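Local coordinates for protein aminoglycoside N(3)-acetyltransferase, AAC(3)-IVa (Escherichia coli, PDB 6MN3) that transfers an acetyl group from acetyl-CoA to the 3-amino group of 2-deoxystreptamine antibiotics and thereby probably confers resistance to gentamicin, kanamycin, tobramycin, neomycin and apramycin, at residues 20-25 with 139-144; 60-65 with 89-94; 104-109 with 129-134; 201-204 with 209-212. All blocks are in the same frame, centred on the assembly; numbering follows the deposited sequence.

Contact 1: residues 20-25 with 139-144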
loop_
_atom_site.group_PDB
_atom_site.type_symbol
_atom_site.label_atom_id
_atom_site.label_comp_id
_atom_site.label_asym_id
_atom_site.label_seq_id
_atom_site.Cartn_x
_atom_site.Cartn_y
_atom_site.Cartn_z
ATOM N N GLY A 20 4.489 -3.846 16.822
ATOM C CA GLY A 20 3.273 -4.621 16.975
ATOM C C GLY A 20 2.974 -5.572 15.835
ATOM O O GLY A 20 1.867 -6.110 15.752
ATOM N N VAL A 21 3.944 -5.776 14.940
ATOM C CA VAL A 21 3.754 -6.703 13.829
ATOM C C VAL A 21 3.427 -8.087 14.372
ATOM O O VAL A 21 4.064 -8.569 15.316
ATOM C CB VAL A 21 5.003 -6.727 12.935
ATOM C CG1 VAL A 21 4.890 -7.817 11.881
ATOM C CG2 VAL A 21 5.203 -5.376 12.277
ATOM N N THR A 22 2.416 -8.727 13.786
ATOM C CA THR A 22 1.943 -10.016 14.271
ATOM C C THR A 22 2.701 -11.138 13.574
ATOM O O THR A 22 2.574 -11.287 12.348
ATOM C CB THR A 22 0.448 -10.163 14.025
ATOM O OG1 THR A 22 -0.240 -9.035 14.575
ATOM C CG2 THR A 22 -0.081 -11.440 14.670
ATOM N N PRO A 23 3.497 -11.934 14.287
ATOM C CA PRO A 23 4.118 -13.103 13.657
ATOM C C PRO A 23 3.052 -14.064 13.147
ATOM O O PRO A 23 2.024 -14.277 13.791
ATOM C CB PRO A 23 4.944 -13.725 14.789
ATOM C CG PRO A 23 5.136 -12.622 15.781
ATOM C CD PRO A 23 3.895 -11.787 15.697
ATOM N N GLY A 24 3.304 -14.633 11.973
ATOM C CA GLY A 24 2.352 -15.521 11.343
ATOM C C GLY A 24 1.190 -14.838 10.657
ATOM O O GLY A 24 0.338 -15.528 10.088
ATOM N N GLY A 25 1.126 -13.508 10.683
ATOM C CA GLY A 25 0.032 -12.778 10.082
ATOM C C GLY A 25 0.338 -12.336 8.664
ATOM O O GLY A 25 1.370 -12.666 8.078
ATOM N N ASP A 139 -7.588 -10.223 7.614
ATOM C CA ASP A 139 -7.269 -9.525 8.862
ATOM C C ASP A 139 -5.813 -9.065 8.893
ATOM O O ASP A 139 -5.145 -9.116 9.928
ATOM C CB ASP A 139 -7.595 -10.392 10.081
ATOM C CG ASP A 139 -7.917 -9.567 11.310
ATOM O OD1 ASP A 139 -8.132 -8.346 11.166
ATOM O OD2 ASP A 139 -7.959 -10.140 12.420
ATOM N N GLY A 140 -5.322 -8.594 7.756
ATOM C CA GLY A 140 -3.935 -8.195 7.658
ATOM C C GLY A 140 -3.635 -6.899 8.386
ATOM O O GLY A 140 -4.516 -6.139 8.794
ATOM N N GLN A 141 -2.339 -6.654 8.558
ATOM C CA GLN A 141 -1.826 -5.410 9.104
ATOM C C GLN A 141 -1.207 -4.583 7.986
ATOM O O GLN A 141 -0.622 -5.123 7.042
ATOM C CB GLN A 141 -0.779 -5.669 10.191
ATOM C CG GLN A 141 -1.333 -6.201 11.499
ATOM C CD GLN A 141 -0.238 -6.493 12.508
ATOM O OE1 GLN A 141 0.652 -7.306 12.257
ATOM N NE2 GLN A 141 -0.292 -5.822 13.653
ATOM N N VAL A 142 -1.341 -3.265 8.097
ATOM C CA VAL A 142 -0.769 -2.331 7.133
ATOM C C VAL A 142 0.341 -1.562 7.834
ATOM O O VAL A 142 0.103 -0.894 8.849
ATOM C CB VAL A 142 -1.827 -1.377 6.560
ATOM C CG1 VAL A 142 -1.183 -0.399 5.592
ATOM C CG2 VAL A 142 -2.929 -2.165 5.867
ATOM N N LEU A 143 1.548 -1.658 7.295
ATOM C CA LEU A 143 2.720 -1.001 7.857
ATOM C C LEU A 143 3.091 0.165 6.951
ATOM O O LEU A 143 3.459 -0.037 5.788
ATOM C CB LEU A 143 3.878 -1.984 7.997
ATOM C CG LEU A 143 5.208 -1.384 8.457
ATOM C CD1 LEU A 143 5.032 -0.667 9.785
ATOM C CD2 LEU A 143 6.282 -2.460 8.558
ATOM N N LEU A 144 2.980 1.380 7.477
ATOM C CA LEU A 144 3.431 2.580 6.782
ATOM C C LEU A 144 4.857 2.865 7.236
ATOM O O LEU A 144 5.080 3.304 8.369
ATOM C CB LEU A 144 2.504 3.756 7.071
ATOM C CG LEU A 144 1.029 3.560 6.716
ATOM C CD1 LEU A 144 0.285 4.883 6.800
ATOM C CD2 LEU A 144 0.880 2.948 5.331
#
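The carboxamide of Gln141 reaches out from its strand and is gripped at both ends by the backbone of the loop at residues 20-25. Its NE2 donates to Gly20 O over 3.0 Å, in a nearly straight bond (N-H...O 175°) that runs within the amide plane of the glutamine but meets the carbonyl of Gly20 from above its plane. The other end works in reverse: Thr22 N donates to Gln141 OE1 at 2.7 Å, in the plane of the amide and on a lone pair of the oxygen. With the N-H end and the C=O end each engaged, the two bonds fix the amide's rotation. The threonine side chain crosses the glutamine at about a right angle. Its OG1, set beside its own backbone N (chi1 -53°), comes within 3.0 Å of Gln141 OE1, where at most a weak hydrogen bond is possible. Between the two bonded residues, Val21 lays its CA 3.5 Å from Gln141 OE1 and turns its side chain onto Leu16 and Leu27. Gly20, with positive phi, is the C-prime residue of a Schellman motif closing helix 9-19, and Thr22 to Gly25 form a type II beta turn leading into strand 26-31. The glutamine thus ties down a helix-to-strand connection beside the parallel strands 26-31 and 141-145 of the central mixed sheet.

Contact 2: residues 60-65 with 89-94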
loop_
_atom_site.group_PDB
_atom_site.type_symbol
_atom_site.label_atom_id
_atom_site.label_comp_id
_atom_site.label_asym_id
_atom_site.label_seq_id
_atom_site.Cartn_x
_atom_site.Cartn_y
_atom_site.Cartn_z
ATOM N N LEU A 60 4.164 -11.674 3.622
ATOM C CA LEU A 60 4.538 -10.282 3.409
ATOM C C LEU A 60 4.030 -9.821 2.051
ATOM O O LEU A 60 4.265 -10.488 1.040
ATOM C CB LEU A 60 6.057 -10.117 3.486
ATOM C CG LEU A 60 6.633 -8.764 3.079
ATOM C CD1 LEU A 60 6.150 -7.675 4.024
ATOM C CD2 LEU A 60 8.155 -8.834 3.054
ATOM N N VAL A 61 3.335 -8.685 2.030
ATOM C CA VAL A 61 2.741 -8.151 0.811
ATOM C C VAL A 61 3.224 -6.723 0.606
ATOM O O VAL A 61 3.337 -5.950 1.562
ATOM C CB VAL A 61 1.199 -8.198 0.854
ATOM C CG1 VAL A 61 0.630 -7.964 -0.534
ATOM C CG2 VAL A 61 0.717 -9.528 1.414
ATOM N N MET A 62 3.503 -6.373 -0.646
ATOM C CA MET A 62 3.941 -5.038 -1.022
ATOM C C MET A 62 3.295 -4.638 -2.338
ATOM O O MET A 62 3.036 -5.493 -3.194
ATOM C CB MET A 62 5.466 -4.954 -1.172
ATOM C CG MET A 62 6.236 -5.153 0.110
ATOM S SD MET A 62 7.986 -4.866 -0.165
ATOM C CE MET A 62 8.691 -5.692 1.257
ATOM N N PRO A 63 3.025 -3.348 -2.529
ATOM C CA PRO A 63 2.597 -2.881 -3.851
ATOM C C PRO A 63 3.701 -3.113 -4.870
ATOM O O PRO A 63 4.890 -3.122 -4.540
ATOM C CB PRO A 63 2.333 -1.387 -3.634
ATOM C CG PRO A 63 3.135 -1.030 -2.428
ATOM C CD PRO A 63 3.116 -2.248 -1.554
ATOM N N SER A 64 3.297 -3.312 -6.124
ATOM C CA SER A 64 4.256 -3.689 -7.154
ATOM C C SER A 64 3.750 -3.356 -8.551
ATOM O O SER A 64 3.939 -4.144 -9.484
ATOM C CB SER A 64 4.570 -5.185 -7.050
ATOM O OG SER A 64 5.754 -5.515 -7.752
ATOM N N TRP A 65 3.115 -2.198 -8.714
ATOM C CA TRP A 65 2.588 -1.811 -10.012
ATOM C C TRP A 65 3.598 -0.952 -10.773
ATOM O O TRP A 65 4.570 -0.442 -10.214
ATOM C CB TRP A 65 1.256 -1.076 -9.862
ATOM C CG TRP A 65 1.287 0.089 -8.929
ATOM C CD1 TRP A 65 1.843 1.314 -9.162
ATOM C CD2 TRP A 65 0.721 0.148 -7.615
ATOM N NE1 TRP A 65 1.665 2.129 -8.071
ATOM C CE2 TRP A 65 0.978 1.437 -7.107
ATOM C CE3 TRP A 65 0.025 -0.766 -6.818
ATOM C CZ2 TRP A 65 0.564 1.834 -5.838
ATOM C CZ3 TRP A 65 -0.385 -0.370 -5.559
ATOM C CH2 TRP A 65 -0.114 0.918 -5.081
ATOM N N ASP A 89 10.532 -2.538 -5.423
ATOM C CA ASP A 89 11.130 -3.049 -6.650
ATOM C C ASP A 89 12.118 -4.169 -6.379
ATOM O O ASP A 89 12.465 -4.912 -7.302
ATOM C CB ASP A 89 11.819 -1.922 -7.417
ATOM C CG ASP A 89 12.094 -2.290 -8.860
ATOM O OD1 ASP A 89 11.148 -2.726 -9.550
ATOM O OD2 ASP A 89 13.254 -2.147 -9.303
ATOM N N THR A 90 12.575 -4.308 -5.141
ATOM C CA THR A 90 13.488 -5.386 -4.796
ATOM C C THR A 90 12.754 -6.638 -4.348
ATOM O O THR A 90 13.231 -7.750 -4.595
ATOM C CB THR A 90 14.441 -4.937 -3.686
ATOM O OG1 THR A 90 14.846 -3.583 -3.927
ATOM C CG2 THR A 90 15.678 -5.841 -3.633
ATOM N N PHE A 91 11.589 -6.475 -3.720
ATOM C CA PHE A 91 10.893 -7.604 -3.112
ATOM C C PHE A 91 10.435 -8.618 -4.157
ATOM O O PHE A 91 10.603 -9.829 -3.969
ATOM C CB PHE A 91 9.707 -7.081 -2.298
ATOM C CG PHE A 91 8.846 -8.152 -1.701
ATOM C CD1 PHE A 91 9.397 -9.156 -0.927
ATOM C CD2 PHE A 91 7.474 -8.137 -1.898
ATOM C CE1 PHE A 91 8.598 -10.135 -0.370
ATOM C CE2 PHE A 91 6.669 -9.111 -1.344
ATOM C CZ PHE A 91 7.231 -10.111 -0.579
ATOM N N TRP A 92 9.874 -8.147 -5.272
ATOM C CA TRP A 92 9.235 -9.054 -6.220
ATOM C C TRP A 92 10.234 -9.881 -7.019
ATOM O O TRP A 92 9.840 -10.883 -7.625
ATOM C CB TRP A 92 8.334 -8.268 -7.173
ATOM C CG TRP A 92 9.081 -7.469 -8.195
ATOM C CD1 TRP A 92 9.496 -6.175 -8.081
ATOM C CD2 TRP A 92 9.498 -7.910 -9.493
ATOM N NE1 TRP A 92 10.144 -5.782 -9.226
ATOM C CE2 TRP A 92 10.159 -6.829 -10.109
ATOM C CE3 TRP A 92 9.376 -9.114 -10.194
ATOM C CZ2 TRP A 92 10.699 -6.918 -11.390
ATOM C CZ3 TRP A 92 9.914 -9.198 -11.467
ATOM C CH2 TRP A 92 10.565 -8.107 -12.051
ATOM N N ARG A 93 11.509 -9.491 -7.038
ATOM C CA ARG A 93 12.519 -10.212 -7.800
ATOM C C ARG A 93 13.119 -11.387 -7.043
ATOM O O ARG A 93 13.842 -12.189 -7.645
ATOM C CB ARG A 93 13.647 -9.264 -8.218
ATOM C CG ARG A 93 13.171 -7.970 -8.848
ATOM C CD ARG A 93 14.341 -7.052 -9.149
ATOM N NE ARG A 93 13.900 -5.728 -9.573
ATOM C CZ ARG A 93 13.729 -5.368 -10.840
ATOM N NH1 ARG A 93 13.964 -6.233 -11.816
ATOM N NH2 ARG A 93 13.323 -4.140 -11.130
ATOM N N LEU A 94 12.841 -11.509 -5.752
ATOM C CA LEU A 94 13.423 -12.554 -4.929
ATOM C C LEU A 94 12.744 -13.888 -5.218
ATOM O O LEU A 94 11.719 -13.946 -5.899
ATOM C CB LEU A 94 13.314 -12.156 -3.459
ATOM C CG LEU A 94 14.067 -10.861 -3.150
ATOM C CD1 LEU A 94 13.672 -10.302 -1.792
ATOM C CD2 LEU A 94 15.570 -11.086 -3.234
#
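Residues 60-63 of a sheet strand run past the C-terminal part of helix 86-91, with the CA atoms of Met62 and Phe91 7.7 Å apart and those of Ser64 and Asp89 6.9 Å apart. The side chains between them build a Met-aromatic contact on one face of the central mixed sheet, in the buried layer where strand 59-63 lies between strands 26-31 and 106-109. Phe91 carries most of it. With CG anti to the backbone N (chi1 176°), its CB points at the strand and the ring lodges against Leu60 and Met62. The extended methionine chain crosses the phenylalanine obliquely and brings CE over one ring face, 4.2 Å from the centroid, as a CH-pi contact. Met62 SD approaches the same ring at a slant and also presses on Phe91 CB at 3.5 Å. Toward the far end of the ring, Leu60 and Phe91 lie alongside one another, pointing opposite ways, with Leu60 CD2 3.7 Å from Phe91 CE1. The backbone O of Leu60 comes within 3.4 Å of Phe91 CZ. Ala107 and Ala109 of the neighbouring strand add to the apolar surroundings of Phe91.

Beyond this apolar part, Ser64 OG rests against the indole of Trp92 and is hydrogen-bonded to Arg99 NE; Arg99 also makes a cation-pi contact with Trp92. The indole is steadied within its own segment: Arg93 CG packs over its centre, and Trp92 NE1 donates to Asp89 OD1. Arg93 grips Asp89 side-on with two nitrogens, NE to the main-chain O of Asp89, and NH2 in a salt bridge to Asp89 OD2 at 2.7 Å.

Contact 3: residues 104-109 with 129-134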
loop_
_atom_site.group_PDB
_atom_site.type_symbol
_atom_site.label_atom_id
_atom_site.label_comp_id
_atom_site.label_asym_id
_atom_site.label_seq_id
_atom_site.Cartn_x
_atom_site.Cartn_y
_atom_site.Cartn_z
ATOM N N PHE A 104 -1.760 -3.311 -12.199
ATOM C CA PHE A 104 -1.913 -2.813 -10.838
ATOM C C PHE A 104 -1.529 -3.904 -9.848
ATOM O O PHE A 104 -2.312 -4.254 -8.959
ATOM C CB PHE A 104 -3.345 -2.333 -10.604
ATOM C CG PHE A 104 -3.931 -1.603 -11.778
ATOM C CD1 PHE A 104 -3.448 -0.358 -12.145
ATOM C CD2 PHE A 104 -4.956 -2.165 -12.520
ATOM C CE1 PHE A 104 -3.980 0.317 -13.228
ATOM C CE2 PHE A 104 -5.492 -1.495 -13.603
ATOM C CZ PHE A 104 -5.004 -0.253 -13.957
ATOM N N ALA A 105 -0.318 -4.431 -9.987
ATOM C CA ALA A 105 0.067 -5.656 -9.309
ATOM C C ALA A 105 0.566 -5.392 -7.890
ATOM O O ALA A 105 0.973 -4.284 -7.530
ATOM C CB ALA A 105 1.150 -6.387 -10.102
ATOM N N PHE A 106 0.519 -6.446 -7.084
ATOM C CA PHE A 106 1.163 -6.517 -5.783
ATOM C C PHE A 106 2.145 -7.683 -5.791
ATOM O O PHE A 106 2.160 -8.508 -6.709
ATOM C CB PHE A 106 0.134 -6.699 -4.659
ATOM C CG PHE A 106 -0.540 -5.424 -4.234
ATOM C CD1 PHE A 106 -0.278 -4.866 -2.995
ATOM C CD2 PHE A 106 -1.448 -4.790 -5.068
ATOM C CE1 PHE A 106 -0.901 -3.697 -2.596
ATOM C CE2 PHE A 106 -2.074 -3.621 -4.675
ATOM C CZ PHE A 106 -1.799 -3.073 -3.438
ATOM N N ALA A 107 2.973 -7.750 -4.756
ATOM C CA ALA A 107 3.899 -8.858 -4.574
ATOM C C ALA A 107 3.706 -9.437 -3.183
ATOM O O ALA A 107 3.521 -8.695 -2.215
ATOM C CB ALA A 107 5.354 -8.418 -4.770
ATOM N N ALA A 108 3.743 -10.764 -3.085
ATOM C CA ALA A 108 3.484 -11.429 -1.818
ATOM C C ALA A 108 4.350 -12.675 -1.700
ATOM O O ALA A 108 4.549 -13.399 -2.679
ATOM C CB ALA A 108 2.002 -11.792 -1.675
ATOM N N ALA A 109 4.861 -12.913 -0.493
ATOM C CA ALA A 109 5.684 -14.082 -0.197
ATOM C C ALA A 109 5.264 -14.636 1.153
ATOM O O ALA A 109 5.300 -13.918 2.157
ATOM C CB ALA A 109 7.175 -13.730 -0.197
ATOM N N ALA A 129 -12.036 -6.851 -5.312
ATOM C CA ALA A 129 -11.396 -8.031 -5.878
ATOM C C ALA A 129 -9.909 -7.809 -6.140
ATOM O O ALA A 129 -9.322 -8.486 -6.988
ATOM C CB ALA A 129 -12.104 -8.453 -7.165
ATOM N N SER A 130 -9.295 -6.872 -5.436
ATOM C CA SER A 130 -7.883 -6.565 -5.589
ATOM C C SER A 130 -7.090 -7.114 -4.413
ATOM O O SER A 130 -7.660 -7.459 -3.373
ATOM C CB SER A 130 -7.684 -5.049 -5.700
ATOM O OG SER A 130 -8.096 -4.394 -4.514
ATOM N N PRO A 131 -5.766 -7.233 -4.549
ATOM C CA PRO A 131 -4.954 -7.702 -3.413
ATOM C C PRO A 131 -5.170 -6.913 -2.132
ATOM O O PRO A 131 -5.132 -7.499 -1.043
ATOM C CB PRO A 131 -3.518 -7.547 -3.932
ATOM C CG PRO A 131 -3.642 -7.729 -5.397
ATOM C CD PRO A 131 -4.966 -7.124 -5.783
ATOM N N VAL A 132 -5.403 -5.601 -2.228
ATOM C CA VAL A 132 -5.613 -4.797 -1.030
ATOM C C VAL A 132 -6.892 -5.199 -0.307
ATOM O O VAL A 132 -7.015 -4.973 0.902
ATOM C CB VAL A 132 -5.618 -3.295 -1.382
ATOM C CG1 VAL A 132 -6.974 -2.864 -1.919
ATOM C CG2 VAL A 132 -5.227 -2.464 -0.171
ATOM N N ALA A 133 -7.846 -5.806 -1.013
ATOM C CA ALA A 133 -9.035 -6.325 -0.350
ATOM C C ALA A 133 -8.809 -7.728 0.196
ATOM O O ALA A 133 -9.412 -8.096 1.210
ATOM C CB ALA A 133 -10.222 -6.321 -1.314
ATOM N N ARG A 134 -7.949 -8.518 -0.454
ATOM C CA ARG A 134 -7.628 -9.844 0.064
ATOM C C ARG A 134 -6.833 -9.760 1.361
ATOM O O ARG A 134 -6.961 -10.637 2.219
ATOM C CB ARG A 134 -6.868 -10.650 -0.989
ATOM C CG ARG A 134 -7.631 -10.824 -2.296
ATOM C CD ARG A 134 -8.875 -11.681 -2.097
ATOM N NE ARG A 134 -10.034 -11.144 -2.806
ATOM C CZ ARG A 134 -10.733 -11.812 -3.716
ATOM N NH1 ARG A 134 -10.389 -13.050 -4.045
ATOM N NH2 ARG A 134 -11.771 -11.239 -4.311
#
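Apolar contact between Phe106 and two residues of the helix start, Pro131 and Val132, makes up this buried junction. Phe106 and Pro131 meet where the two backbones come nearest, with their CA atoms 6.7 Å apart. The phenylalanine has CG anti to its carbonyl carbon (chi1 -81°), which swings the ring out from the strand to the proline. Pro131 CB then lies 3.6 Å from Phe106 CD2, and Pro131 CG sits 3.7 Å from the same carbon, a line of contact that continues along Phe106 CG and CB. The proline comes neither square over the ring nor in its plane. A looser touch follows at the far end of the ring, where Phe106 CZ is 4.3 Å from Val132 CB.

In the fold, this joins strand 106-109, next to strand 59-63 in the central mixed sheet, to the first turn of helix 131-137, the helix that precedes strand 141-145. The same ring also packs on Val61 and Pro63 of strand 59-63 and on Ile117 of helix 113-117, while Val132 turns to Thr154 and Leu157 of helix 154-161.

The polar interactions belong to the helix itself, at the turn that carries Pro131 and Val132. Ser130 occupies the N-cap position. Its carbonyl O accepts from two backbone donors of the first turn, Ala133 N at 2.9 Å and Arg134 N at 3.1 Å, and its OG is hydrogen-bonded to Ser127 O. Arg134, in the same turn, forms a salt bridge with Asp119.

Contact 4: residues 201-204 with 209-212; sequences WLKE and KEGP
Lys203 and Glu210 meet at the surface in a salt bridge, Lys203 NZ lying 3.3 Å from Glu210 OE2, with a hydrogen bond that is only weak. The lysine's aliphatic part comes just as near: Lys203 CD is 3.2 Å from Glu210 OE2, and the two side chains cross at about a right angle. The carboxylate therefore lies against the bend of the lysine chain as well as its ammonium group. A water bridges the pair on the other oxygen, accepting from Lys203 NZ at 2.9 Å and donating to Glu210 OE1 at 3.0 Å.

The ion pair links helix 197-204, near its C-terminal end, to strand 208-213, an outermost strand of the central mixed sheet, across the short connection between them. The lysine reaches the carboxylate through a kink at chi3 (44°), whereas Glu210 is extended beyond CG. Further out, Gln208 NE2 hydrogen-bonds Glu210 OE2, giving the oxygen that faces the lysine a second partner, and Asp199 makes a long, weak ion pair with Lys203 NZ. The glutamate side chain also packs on Phe217 and Arg219 of the adjacent strand 216-222.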
loop_
_atom_site.group_PDB
_atom_site.type_symbol
_atom_site.label_atom_id
_atom_site.label_comp_id
_atom_site.label_asym_id
_atom_site.label_seq_id
_atom_site.Cartn_x
_atom_site.Cartn_y
_atom_site.Cartn_z
ATOM N N TRP A 201 -7.713 10.386 12.856
ATOM C CA TRP A 201 -8.840 9.490 13.100
ATOM C C TRP A 201 -8.384 8.216 13.801
ATOM O O TRP A 201 -8.983 7.791 14.795
ATOM C CB TRP A 201 -9.537 9.141 11.784
ATOM C CG TRP A 201 -10.085 10.307 11.030
ATOM C CD1 TRP A 201 -10.351 11.555 11.518
ATOM C CD2 TRP A 201 -10.443 10.333 9.644
ATOM N NE1 TRP A 201 -10.851 12.355 10.519
ATOM C CE2 TRP A 201 -10.918 11.628 9.359
ATOM C CE3 TRP A 201 -10.407 9.386 8.616
ATOM C CZ2 TRP A 201 -11.351 12.001 8.088
ATOM C CZ3 TRP A 201 -10.838 9.758 7.356
ATOM C CH2 TRP A 201 -11.303 11.054 7.103
ATOM N N LEU A 202 -7.312 7.600 13.298
ATOM C CA LEU A 202 -6.877 6.302 13.800
ATOM C C LEU A 202 -6.117 6.428 15.114
ATOM O O LEU A 202 -6.364 5.669 16.056
ATOM C CB LEU A 202 -6.015 5.601 12.748
ATOM C CG LEU A 202 -6.737 5.230 11.452
ATOM C CD1 LEU A 202 -5.752 5.084 10.301
ATOM C CD2 LEU A 202 -7.552 3.957 11.634
ATOM N N LYS A 203 -5.181 7.376 15.194
ATOM C CA LYS A 203 -4.364 7.500 16.397
ATOM C C LYS A 203 -5.209 7.879 17.608
ATOM O O LYS A 203 -4.960 7.400 18.720
ATOM C CB LYS A 203 -3.251 8.523 16.170
ATOM C CG LYS A 203 -2.562 8.997 17.440
ATOM C CD LYS A 203 -1.272 9.735 17.122
ATOM C CE LYS A 203 -1.460 10.707 15.966
ATOM N NZ LYS A 203 -0.169 11.316 15.538
ATOM N N GLU A 204 -6.221 8.728 17.412
ATOM C CA GLU A 204 -7.049 9.144 18.541
ATOM C C GLU A 204 -7.898 7.990 19.057
ATOM O O GLU A 204 -8.129 7.877 20.266
ATOM C CB GLU A 204 -7.928 10.331 18.147
ATOM C CG GLU A 204 -7.167 11.635 17.945
ATOM C CD GLU A 204 -6.181 11.921 19.062
ATOM O OE1 GLU A 204 -6.602 11.956 20.237
ATOM O OE2 GLU A 204 -4.982 12.108 18.764
ATOM N N LYS A 209 -0.573 2.100 15.866
ATOM C CA LYS A 209 0.660 1.964 16.624
ATOM C C LYS A 209 1.773 2.730 15.924
ATOM O O LYS A 209 1.884 2.705 14.694
ATOM C CB LYS A 209 1.042 0.492 16.776
ATOM C CG LYS A 209 0.463 -0.161 18.017
ATOM C CD LYS A 209 -0.102 -1.534 17.714
ATOM C CE LYS A 209 -0.773 -2.128 18.942
ATOM N NZ LYS A 209 -1.348 -3.474 18.668
ATOM N N GLU A 210 2.588 3.422 16.709
ATOM C CA GLU A 210 3.643 4.269 16.172
ATOM C C GLU A 210 4.956 3.953 16.866
ATOM O O GLU A 210 4.982 3.646 18.062
ATOM C CB GLU A 210 3.310 5.755 16.342
ATOM C CG GLU A 210 2.026 6.187 15.659
ATOM C CD GLU A 210 1.726 7.657 15.868
ATOM O OE1 GLU A 210 2.429 8.301 16.675
ATOM O OE2 GLU A 210 0.788 8.169 15.223
ATOM N N GLY A 211 6.042 4.031 16.107
ATOM C CA GLY A 211 7.358 3.761 16.624
ATOM C C GLY A 211 8.403 3.802 15.532
ATOM O O GLY A 211 8.100 4.027 14.356
ATOM N N PRO A 212 9.662 3.587 15.903
ATOM C CA PRO A 212 10.739 3.616 14.911
ATOM C C PRO A 212 11.013 2.254 14.292
ATOM O O PRO A 212 10.954 1.212 14.948
ATOM C CB PRO A 212 11.940 4.088 15.740
ATOM C CG PRO A 212 11.687 3.503 17.093
ATOM C CD PRO A 212 10.180 3.456 17.277
HETATM O O HOH W 1 2.014 11.205 17.464
#

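In the fold
All four contacts reach the same mixed sheet, away from the zinc site of Cys191, His243, Cys249 and Cys252. Contacts 2 and 3 are neighbours, their centres about 11 Å apart: strands 59-63 and 106-109 pair there, with a probable hydrogen bond of 2.7 Å between Met62 O and Ala107 N. Contact 1 touches none of the others, though nearest atoms are about 5 Å from each; its centre lies about 14 Å from that of contact 4, 15 Å from contact 3 and 16 Å from contact 2. Helix 131-137 of contact 3 is followed by its strand 141-145. Contact 4 lies across the chain's centre from contacts 2 and 3, centres about 25 and 24 Å away.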